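ATP synthase subunit s, mitochondrial (Bos taurus, PDB 3E4G) helps regulate mitochondrial ATP synthase, is necessary for its proton conduction, and supports energy-driven ATP synthesis by blocking a proton leak. Local coordinates at residues E4-N7 with A8-K12; V13-D16 with R17-D20; S28-L31 with L32-G35; M74-G77 with F78-M81. The protein carries 1 engineered substitution. All blocks are in the same frame, centred on the assembly; numbering follows the deposited sequence. Where two conformers were deposited one is given.

Contact 1 of 4, residues E4-N7 with A8-K12; sequences EWLN and AVFNK. Engineered in segment 4-7: Glu4 (natural residue Gly).
Val9 follows Trp5 by one turn of helix 2-11 and lays CG1 over one face of the indole. Val9 CG1 is 3.8 Å from Trp5 CZ2, offset toward the rim, and makes a CH-pi contact with the six-membered ring. Trp5 CG stands anti to the backbone N (chi1 169°), which leans the indole along the helix toward Val9. Ala8 is held through its backbone: Ala8 N donates to Glu4 O at 3.0 Å. Ala8 CB rests 3.5 Å from Trp5 O. Glu4 is engineered, and its carboxylate turns away to Ser1 N. Asn7 contributes mainly its carbonyl. Asn11 N donates to Asn7 O at 3.2 Å, while Val9 N reaches Trp5 O at 2.9 Å. Along another face of the helix, Leu6 and Phe10 lie side by side and point the same way. Leu6 CD1 touches Phe10 CE2 at 3.7 Å. With an alanine at Phe10, Leu6 CD1 would probably lose its ring neighbour and a gap would open beside Cys34. The helix sits at the surface in the N-terminal domain. Phe10 joins it to the end of helix 23-33, packing on Cys34 and accepting from Arg33 NE through its carbonyl.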
loop_
_atom_site.group_PDB
_atom_site.type_symbol
_atom_site.label_atom_id
_atom_site.label_comp_id
_atom_site.label_asym_id
_atom_site.label_seq_id
_atom_site.Cartn_x
_atom_site.Cartn_y
_atom_site.Cartn_z
ATOM N N GLU A 4 4.898 -3.072 -20.984
ATOM C CA GLU A 4 3.643 -3.394 -20.330
ATOM C C GLU A 4 3.647 -4.770 -19.787
ATOM O O GLU A 4 3.207 -5.032 -18.640
ATOM C CB GLU A 4 2.465 -3.178 -21.264
ATOM C CG GLU A 4 2.236 -1.776 -21.528
ATOM C CD GLU A 4 1.121 -1.613 -22.570
ATOM O OE1 GLU A 4 0.116 -1.061 -22.207
ATOM O OE2 GLU A 4 1.288 -2.099 -23.685
ATOM N N TRP A 5 4.104 -5.736 -20.587
ATOM C CA TRP A 5 4.185 -7.130 -20.129
ATOM C C TRP A 5 5.130 -7.201 -18.884
ATOM O O TRP A 5 4.798 -7.900 -17.917
ATOM C CB TRP A 5 4.694 -8.047 -21.263
ATOM C CG TRP A 5 5.035 -9.408 -20.709
ATOM C CD1 TRP A 5 4.184 -10.374 -20.347
ATOM C CD2 TRP A 5 6.365 -9.817 -20.332
ATOM N NE1 TRP A 5 4.918 -11.422 -19.745
ATOM C CE2 TRP A 5 6.238 -11.071 -19.720
ATOM C CE3 TRP A 5 7.636 -9.227 -20.450
ATOM C CZ2 TRP A 5 7.341 -11.780 -19.191
ATOM C CZ3 TRP A 5 8.735 -9.943 -19.944
ATOM C CH2 TRP A 5 8.562 -11.176 -19.331
ATOM N N LEU A 6 6.252 -6.558 -18.970
ATOM C CA LEU A 6 7.232 -6.646 -17.904
ATOM C C LEU A 6 6.629 -6.108 -16.591
ATOM O O LEU A 6 6.754 -6.735 -15.514
ATOM C CB LEU A 6 8.477 -5.861 -18.283
ATOM C CG LEU A 6 9.675 -6.015 -17.351
ATOM C CD1 LEU A 6 10.200 -7.433 -17.357
ATOM C CD2 LEU A 6 10.744 -4.952 -17.670
ATOM N N ASN A 7 5.957 -4.941 -16.642
ATOM C CA ASN A 7 5.333 -4.418 -15.430
ATOM C C ASN A 7 4.281 -5.366 -14.913
ATOM O O ASN A 7 4.149 -5.550 -13.685
ATOM C CB ASN A 7 4.776 -3.009 -15.707
ATOM C CG ASN A 7 5.850 -1.904 -15.658
ATOM O OD1 ASN A 7 6.887 -1.998 -15.090
ATOM N ND2 ASN A 7 5.463 -0.785 -16.238
ATOM N N ALA A 8 3.502 -5.954 -15.831
ATOM C CA ALA A 8 2.480 -6.861 -15.406
ATOM C C ALA A 8 3.080 -8.084 -14.717
ATOM O O ALA A 8 2.562 -8.486 -13.654
ATOM C CB ALA A 8 1.590 -7.297 -16.591
ATOM N N VAL A 9 4.112 -8.689 -15.246
ATOM C CA VAL A 9 4.663 -9.884 -14.631
ATOM C C VAL A 9 5.402 -9.536 -13.320
ATOM O O VAL A 9 5.493 -10.403 -12.446
ATOM C CB VAL A 9 5.526 -10.678 -15.613
ATOM C CG1 VAL A 9 6.880 -10.127 -15.825
ATOM C CG2 VAL A 9 5.416 -12.109 -15.399
ATOM N N PHE A 10 5.933 -8.335 -13.201
ATOM C CA PHE A 10 6.472 -7.909 -11.888
ATOM C C PHE A 10 5.382 -7.914 -10.827
ATOM O O PHE A 10 5.650 -8.150 -9.632
ATOM C CB PHE A 10 7.158 -6.552 -11.980
ATOM C CG PHE A 10 8.639 -6.665 -12.268
ATOM C CD1 PHE A 10 9.585 -6.195 -11.360
ATOM C CD2 PHE A 10 9.116 -7.271 -13.459
ATOM C CE1 PHE A 10 10.936 -6.300 -11.545
ATOM C CE2 PHE A 10 10.478 -7.379 -13.676
ATOM C CZ PHE A 10 11.407 -6.873 -12.761
ATOM N N ASN A 11 4.188 -7.564 -11.222
ATOM C CA ASN A 11 3.040 -7.439 -10.288
ATOM C C ASN A 11 2.264 -8.717 -10.094
ATOM O O ASN A 11 1.627 -8.882 -9.036
ATOM C CB ASN A 11 2.119 -6.294 -10.733
ATOM C CG ASN A 11 2.678 -4.965 -10.309
ATOM O OD1 ASN A 11 3.281 -4.208 -11.162
ATOM N ND2 ASN A 11 2.535 -4.622 -9.077
ATOM N N LYS A 12 2.233 -9.623 -11.064
ATOM C CA LYS A 12 1.312 -10.746 -11.014
ATOM C C LYS A 12 1.573 -11.649 -9.824
ATOM O O LYS A 12 2.731 -12.004 -9.544
ATOM C CB LYS A 12 1.423 -11.546 -12.338
ATOM C CG LYS A 12 0.477 -12.737 -12.395
ATOM C CD LYS A 12 0.525 -13.437 -13.768
ATOM C CE LYS A 12 -0.267 -14.654 -13.864
ATOM N NZ LYS A 12 -1.643 -14.404 -13.681
#

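Contact 2 of 4, residues V13-D16 with R17-D20; sequences VDHD and RIRD
With CG opposite its backbone N (chi1 -173°), Asp14 swings OD2 back over the start of the helix to Arg17 N. The bond from Arg17 N to Asp14 OD2 is 3.2 Å long and meets the carboxylate from above its plane. Asp16 N adds a weak bond to the same oxygen. The Arg19 side chain starts extended and then bends at chi3 (62°), which folds the guanidinium back along the helix to Asp16. Arg19 NH1 forms a salt bridge with Asp16 OD1 at 2.8 Å, though the hydrogen bond within it is weak, with a poor angle. Arg19 NH2 forms a salt bridge with Asp20 OD1 at 3.1 Å, on the syn side but tilted out of the carboxylate plane. One arginine thus serves two aspartates and probably offsets part of their charge. Arg17 turns elsewhere, to a salt bridge with Glu29 on helix 23-33. On the apolar side, Val13 CG1 sits over the centre of the His15 ring and presses on Ile18 CD1 at a tight 3.5 Å. Ile18 also packs on Pro23 and Ala26. Ile18 N closes the first turn on Asp14 O at 3.2 Å. This is a classic aspartate N-cap, here opening helix 15-21 of the N-terminal domain.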
loop_
_atom_site.group_PDB
_atom_site.type_symbol
_atom_site.label_atom_id
_atom_site.label_comp_id
_atom_site.label_asym_id
_atom_site.label_seq_id
_atom_site.Cartn_x
_atom_site.Cartn_y
_atom_site.Cartn_z
ATOM N N VAL A 13 0.519 -12.055 -9.146
ATOM C CA VAL A 13 0.622 -12.975 -8.017
ATOM C C VAL A 13 0.935 -14.364 -8.496
ATOM O O VAL A 13 0.340 -14.889 -9.459
ATOM C CB VAL A 13 -0.693 -12.987 -7.199
ATOM C CG1 VAL A 13 -0.639 -14.065 -6.097
ATOM C CG2 VAL A 13 -0.931 -11.674 -6.561
ATOM N N ASP A 14 1.869 -15.000 -7.847
ATOM C CA ASP A 14 2.104 -16.467 -8.004
ATOM C C ASP A 14 1.562 -17.173 -6.749
ATOM O O ASP A 14 2.128 -17.076 -5.652
ATOM C CB ASP A 14 3.546 -16.712 -8.219
ATOM C CG ASP A 14 3.845 -18.165 -8.563
ATOM O OD1 ASP A 14 4.770 -18.462 -9.393
ATOM O OD2 ASP A 14 3.142 -19.044 -8.066
ATOM N N HIS A 15 0.384 -17.761 -6.906
ATOM C CA HIS A 15 -0.296 -18.365 -5.747
ATOM C C HIS A 15 0.445 -19.560 -5.207
ATOM O O HIS A 15 0.304 -19.922 -4.049
ATOM C CB HIS A 15 -1.758 -18.680 -6.071
ATOM C CG HIS A 15 -2.629 -17.444 -6.214
ATOM N ND1 HIS A 15 -3.066 -16.688 -5.140
ATOM C CD2 HIS A 15 -2.967 -16.741 -7.320
ATOM C CE1 HIS A 15 -3.739 -15.642 -5.587
ATOM N NE2 HIS A 15 -3.719 -15.659 -6.911
ATOM N N ASP A 16 1.231 -20.221 -6.065
ATOM C CA ASP A 16 2.087 -21.316 -5.598
ATOM C C ASP A 16 3.105 -20.775 -4.630
ATOM O O ASP A 16 3.432 -21.420 -3.600
ATOM C CB ASP A 16 2.758 -22.024 -6.759
ATOM C CG ASP A 16 1.814 -22.809 -7.641
ATOM O OD1 ASP A 16 0.739 -23.215 -7.151
ATOM O OD2 ASP A 16 2.186 -22.911 -8.816
ATOM N N ARG A 17 3.629 -19.595 -4.911
ATOM C CA ARG A 17 4.584 -19.039 -4.077
ATOM C C ARG A 17 3.981 -18.676 -2.674
ATOM O O ARG A 17 4.572 -18.929 -1.581
ATOM C CB ARG A 17 5.241 -17.775 -4.678
ATOM C CG ARG A 17 6.355 -17.185 -3.882
ATOM C CD ARG A 17 7.525 -18.165 -3.759
ATOM N NE ARG A 17 8.675 -17.539 -3.133
ATOM C CZ ARG A 17 9.737 -18.242 -2.734
ATOM N NH1 ARG A 17 9.799 -19.583 -2.974
ATOM N NH2 ARG A 17 10.714 -17.678 -2.123
ATOM N N ILE A 18 2.802 -18.085 -2.690
ATOM C CA ILE A 18 2.063 -17.814 -1.440
ATOM C C ILE A 18 1.870 -19.097 -0.633
ATOM O O ILE A 18 2.081 -19.125 0.596
ATOM C CB ILE A 18 0.717 -17.093 -1.679
ATOM C CG1 ILE A 18 0.952 -15.705 -2.274
ATOM C CG2 ILE A 18 -0.105 -17.038 -0.440
ATOM C CD1 ILE A 18 -0.248 -15.008 -2.750
ATOM N N ARG A 19 1.537 -20.203 -1.318
ATOM C CA ARG A 19 1.334 -21.493 -0.629
ATOM C C ARG A 19 2.615 -21.918 0.022
ATOM O O ARG A 19 2.641 -22.509 1.112
ATOM C CB ARG A 19 0.805 -22.502 -1.597
ATOM C CG ARG A 19 0.438 -23.811 -0.964
ATOM C CD ARG A 19 0.282 -24.922 -2.073
ATOM N NE ARG A 19 1.593 -25.086 -2.749
ATOM C CZ ARG A 19 1.800 -25.042 -4.063
ATOM N NH1 ARG A 19 0.776 -24.800 -4.881
ATOM N NH2 ARG A 19 3.020 -25.199 -4.572
ATOM N N ASP A 20 3.729 -21.769 -0.687
ATOM C CA ASP A 20 5.043 -22.316 -0.276
ATOM C C ASP A 20 5.680 -21.531 0.862
ATOM O O ASP A 20 6.250 -22.149 1.751
ATOM C CB ASP A 20 6.056 -22.457 -1.462
ATOM C CG ASP A 20 5.643 -23.532 -2.461
ATOM O OD1 ASP A 20 4.754 -24.378 -2.165
ATOM O OD2 ASP A 20 6.253 -23.451 -3.585
#

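Contact 3 of 4, residues S28-L31 with L32-G35; sequences SEWL and LRCG. With MG (magnesium ion), chain B.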
loop_
_atom_site.group_PDB
_atom_site.type_symbol
_atom_site.label_atom_id
_atom_site.label_comp_id
_atom_site.label_asym_id
_atom_site.label_seq_id
_atom_site.Cartn_x
_atom_site.Cartn_y
_atom_site.Cartn_z
ATOM N N SER A 28 6.515 -9.589 0.401
ATOM C CA SER A 28 7.799 -8.928 0.526
ATOM C C SER A 28 8.575 -9.009 -0.793
ATOM O O SER A 28 9.212 -8.054 -1.216
ATOM C CB SER A 28 8.663 -9.588 1.617
ATOM O OG SER A 28 8.078 -9.449 2.921
ATOM N N GLU A 29 8.533 -10.187 -1.394
ATOM C CA GLU A 29 9.227 -10.407 -2.700
ATOM C C GLU A 29 8.616 -9.486 -3.761
ATOM O O GLU A 29 9.334 -8.845 -4.556
ATOM C CB GLU A 29 9.121 -11.853 -3.100
ATOM C CG GLU A 29 10.016 -12.761 -2.228
ATOM C CD GLU A 29 9.785 -14.204 -2.328
ATOM O OE1 GLU A 29 8.881 -14.659 -3.017
ATOM O OE2 GLU A 29 10.616 -14.935 -1.668
ATOM N N TRP A 30 7.297 -9.450 -3.860
ATOM C CA TRP A 30 6.595 -8.557 -4.793
ATOM C C TRP A 30 7.016 -7.103 -4.577
ATOM O O TRP A 30 7.402 -6.387 -5.512
ATOM C CB TRP A 30 5.073 -8.715 -4.627
ATOM C CG TRP A 30 4.281 -7.621 -5.238
ATOM C CD1 TRP A 30 4.245 -7.196 -6.537
ATOM C CD2 TRP A 30 3.389 -6.739 -4.528
ATOM N NE1 TRP A 30 3.385 -6.146 -6.688
ATOM C CE2 TRP A 30 2.835 -5.839 -5.452
ATOM C CE3 TRP A 30 2.994 -6.658 -3.170
ATOM C CZ2 TRP A 30 1.940 -4.823 -5.090
ATOM C CZ3 TRP A 30 2.101 -5.680 -2.809
ATOM C CH2 TRP A 30 1.599 -4.764 -3.731
ATOM N N LEU A 31 6.941 -6.652 -3.326
ATOM C CA LEU A 31 7.247 -5.232 -3.061
ATOM C C LEU A 31 8.684 -4.923 -3.410
ATOM O O LEU A 31 8.969 -3.940 -4.113
ATOM C CB LEU A 31 6.897 -4.907 -1.608
ATOM C CG LEU A 31 5.367 -4.760 -1.449
ATOM C CD1 LEU A 31 4.901 -4.999 -0.009
ATOM C CD2 LEU A 31 4.873 -3.408 -1.933
ATOM N N LEU A 32 9.632 -5.739 -2.938
ATOM C CA LEU A 32 11.023 -5.361 -3.192
ATOM C C LEU A 32 11.370 -5.510 -4.694
ATOM O O LEU A 32 12.107 -4.672 -5.221
ATOM C CB LEU A 32 12.031 -6.089 -2.314
ATOM C CG LEU A 32 12.276 -5.412 -0.951
ATOM C CD1 LEU A 32 11.023 -5.360 -0.035
ATOM C CD2 LEU A 32 13.406 -6.191 -0.232
ATOM N N ARG A 33 10.838 -6.511 -5.397
ATOM C CA ARG A 33 11.175 -6.618 -6.832
ATOM C C ARG A 33 10.620 -5.424 -7.594
ATOM O O ARG A 33 11.147 -5.056 -8.657
ATOM C CB ARG A 33 10.738 -7.978 -7.449
ATOM C CG ARG A 33 9.259 -8.117 -7.697
ATOM C CD ARG A 33 8.881 -9.585 -7.749
ATOM N NE ARG A 33 7.493 -9.744 -8.173
ATOM C CZ ARG A 33 6.687 -10.729 -7.796
ATOM N NH1 ARG A 33 7.148 -11.704 -7.000
ATOM N NH2 ARG A 33 5.421 -10.730 -8.201
ATOM N N CYS A 34 9.534 -4.800 -7.072
ATOM C CA CYS A 34 8.915 -3.645 -7.668
ATOM C C CYS A 34 9.459 -2.326 -7.120
ATOM O O CYS A 34 8.867 -1.260 -7.385
ATOM C CB CYS A 34 7.382 -3.700 -7.494
ATOM S SG CYS A 34 6.582 -4.976 -8.461
ATOM N N GLY A 35 10.596 -2.346 -6.415
ATOM C CA GLY A 35 11.211 -1.098 -5.967
ATOM C C GLY A 35 10.581 -0.486 -4.739
ATOM O O GLY A 35 10.748 0.734 -4.516
HETATM MG MG MG B . 11.893 2.524 -3.825
HETATM O O HOH W 1 6.049 -13.510 -4.536
HETATM O O HOH W 2 12.729 2.741 -6.189
HETATM O O HOH W 3 13.086 4.451 -3.121
HETATM O O HOH W 4 13.786 1.086 -3.432
#
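Trp30 and Arg33 cross at about a right angle, with the indole and guanidinium planes 74° apart. The guanidinium does not lie on the ring. One of its faces rests on the Trp30 backbone, where Arg33 CZ is 3.7 Å from Trp30 CA, centred over the group. Arg33 CG lies between the backbone N and the carbonyl carbon (chi1 75°), and the chain then runs extended, which carries it back along the helix. Its aliphatic part passes close to a backbone carbonyl: Arg33 CG is 3.2 Å from Glu29 O. Arg33 NE donates to Phe10 O of helix 2-11. Water 1 weakly links Arg33 NH1 to Glu29 OE1, whose carboxylate has its main partner in Arg17. A leucine in place of Arg33 would probably leave Phe10 O without this donor and weaken the link between helices 2-11 and 23-33. The helix ends here in a Schellman motif. Gly35, with positive phi, is the C-prime residue. Gly35 N bonds to Leu32 O at 3.0 Å, and Ala36 N pairs with Leu31 O. Cys34 SG approaches the five-membered ring of Trp30 obliquely, 3.8 Å from Trp30 CD1. Leu31 CD2 lies over one face of the indole, toward its rim, 3.7 Å above the plane. Beyond the turn, Gly35 O binds the magnesium ion at 2.2 Å. Three waters and Thr69 O, from the end of strand 63-69, are its other ligands.

Contact 4 of 4, residues M74-G77 with F78-M81; sequences MSIG and FDHM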
loop_
_atom_site.group_PDB
_atom_site.type_symbol
_atom_site.label_atom_id
_atom_site.label_comp_id
_atom_site.label_asym_id
_atom_site.label_seq_id
_atom_site.Cartn_x
_atom_site.Cartn_y
_atom_site.Cartn_z
ATOM N N MET A 74 1.231 -1.887 -9.038
ATOM C CA MET A 74 -0.066 -1.451 -9.646
ATOM C C MET A 74 -1.074 -2.514 -9.507
ATOM O O MET A 74 -0.746 -3.689 -9.580
ATOM C CB MET A 74 0.070 -0.927 -10.937
ATOM C CG MET A 74 0.461 -1.880 -11.736
ATOM S SD MET A 74 0.666 -1.208 -13.478
ATOM C CE MET A 74 -0.733 -0.173 -13.696
ATOM N N SER A 75 -2.324 -2.127 -9.490
ATOM C CA SER A 75 -3.494 -2.928 -9.692
ATOM C C SER A 75 -3.441 -4.292 -9.080
ATOM O O SER A 75 -3.511 -4.453 -7.824
ATOM C CB SER A 75 -3.906 -2.892 -11.212
ATOM O OG SER A 75 -2.943 -3.608 -12.000
ATOM N N ILE A 76 -3.453 -5.311 -9.905
ATOM C CA ILE A 76 -3.594 -6.655 -9.381
ATOM C C ILE A 76 -2.325 -7.060 -8.590
ATOM O O ILE A 76 -2.385 -8.064 -7.862
ATOM C CB ILE A 76 -4.155 -7.680 -10.365
ATOM C CG1 ILE A 76 -3.135 -7.731 -11.446
ATOM C CG2 ILE A 76 -5.613 -7.377 -10.717
ATOM C CD1 ILE A 76 -1.655 -7.314 -11.398
ATOM N N GLY A 77 -1.196 -6.314 -8.617
ATOM C CA GLY A 77 -0.118 -6.608 -7.670
ATOM C C GLY A 77 -0.612 -6.551 -6.227
ATOM O O GLY A 77 -0.133 -7.290 -5.374
ATOM N N PHE A 78 -1.584 -5.677 -5.969
ATOM C CA PHE A 78 -2.108 -5.553 -4.613
ATOM C C PHE A 78 -2.866 -6.766 -4.147
ATOM O O PHE A 78 -3.135 -6.862 -2.934
ATOM C CB PHE A 78 -2.938 -4.269 -4.481
ATOM C CG PHE A 78 -2.111 -2.998 -4.553
ATOM C CD1 PHE A 78 -1.309 -2.580 -3.494
ATOM C CD2 PHE A 78 -2.074 -2.239 -5.687
ATOM C CE1 PHE A 78 -0.535 -1.435 -3.576
ATOM C CE2 PHE A 78 -1.283 -1.126 -5.796
ATOM C CZ PHE A 78 -0.536 -0.686 -4.736
ATOM N N ASP A 79 -3.172 -7.722 -5.017
ATOM C CA ASP A 79 -3.702 -8.988 -4.554
ATOM C C ASP A 79 -2.713 -9.728 -3.642
ATOM O O ASP A 79 -3.131 -10.609 -2.855
ATOM C CB ASP A 79 -4.188 -9.844 -5.692
ATOM C CG ASP A 79 -5.491 -9.300 -6.351
ATOM O OD1 ASP A 79 -6.137 -8.386 -5.815
ATOM O OD2 ASP A 79 -5.811 -9.822 -7.409
ATOM N N HIS A 80 -1.431 -9.386 -3.707
ATOM C CA HIS A 80 -0.481 -9.949 -2.722
ATOM C C HIS A 80 -0.820 -9.527 -1.267
ATOM O O HIS A 80 -0.285 -10.085 -0.325
ATOM C CB HIS A 80 0.963 -9.473 -2.984
ATOM C CG HIS A 80 1.618 -10.103 -4.187
ATOM N ND1 HIS A 80 1.602 -9.510 -5.435
ATOM C CD2 HIS A 80 2.331 -11.238 -4.335
ATOM C CE1 HIS A 80 2.306 -10.293 -6.255
ATOM N NE2 HIS A 80 2.742 -11.346 -5.626
ATOM N N MET A 81 -1.614 -8.502 -1.134
ATOM C CA MET A 81 -1.984 -7.901 0.205
ATOM C C MET A 81 -3.039 -8.831 0.891
ATOM O O MET A 81 -3.296 -8.632 2.074
ATOM C CB MET A 81 -2.560 -6.480 0.061
ATOM C CG MET A 81 -1.543 -5.471 -0.545
ATOM S SD MET A 81 -0.005 -5.170 0.411
ATOM C CE MET A 81 -0.672 -4.477 1.871
#
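This is a local contact along a short 3-10 segment, residues 76-81, in the connection from strand 63-69 to strand 89-93. Its centre is Gly77 O, which His80 grips twice. His80 ND1 donates at 2.8 Å in the carbonyl plane, on a lone pair of Gly77 O, and the oxygen also lies near the ring plane. His80 N donates to the same Gly77 O at 3.0 Å from above the carbonyl plane. The side chain reaches back because His80 CG stands beside the backbone N (chi1 -73°). The ND1 bond holds the imidazole in its rotation and has the proton on ND1; the backbone bond from His80 N adds a second donor to Gly77 O. The imidazole stacks with Trp30 of helix 23-33. The segment belongs to the second leucine-rich repeat, where a helical piece connects successive parallel strands, as is usual in this fold. Its bonds step three residues at a time: Phe78 N to Ser75 O at 2.9 Å and Asp79 N to Ile76 O at 3.0 Å. Both donors come from above the carbonyl plane. Phe78 places the edge of its ring at Ser75 O, with Phe78 CD2 3.4 Å from that oxygen. The buried ring also packs on Cys102 and Leu106 of helix 100-107. Asp79 crosses Ile76 obliquely, and Asp79 OD2 comes within 4.0 Å of Ile76 CB. The other carboxylate oxygen, OD1, forms a salt bridge with Arg105 on the same helix 100-107.

Contacts 1 and 2 lie at the surface, contact 3 is buried, and contact 4 is partly buried. Contacts 1 to 3 belong to three successive helices of the N-terminal domain, while contact 4 lies in the second repeat. The side chains of contact 1 meet mostly through apolar surfaces; contact 2 relies on charges. Contact 3 mixes aromatic packing with metal binding, and contact 4 rests on 3-10 backbone bonds and one histidine side chain. They are also joined to each other. A hydrogen bond ties helix 2-11 to helix 23-33, and a salt bridge ties helix 15-21 to it. Val13 of contact 2 packs on contact 4, and two rings of contact 4 meet Trp30 of contact 3.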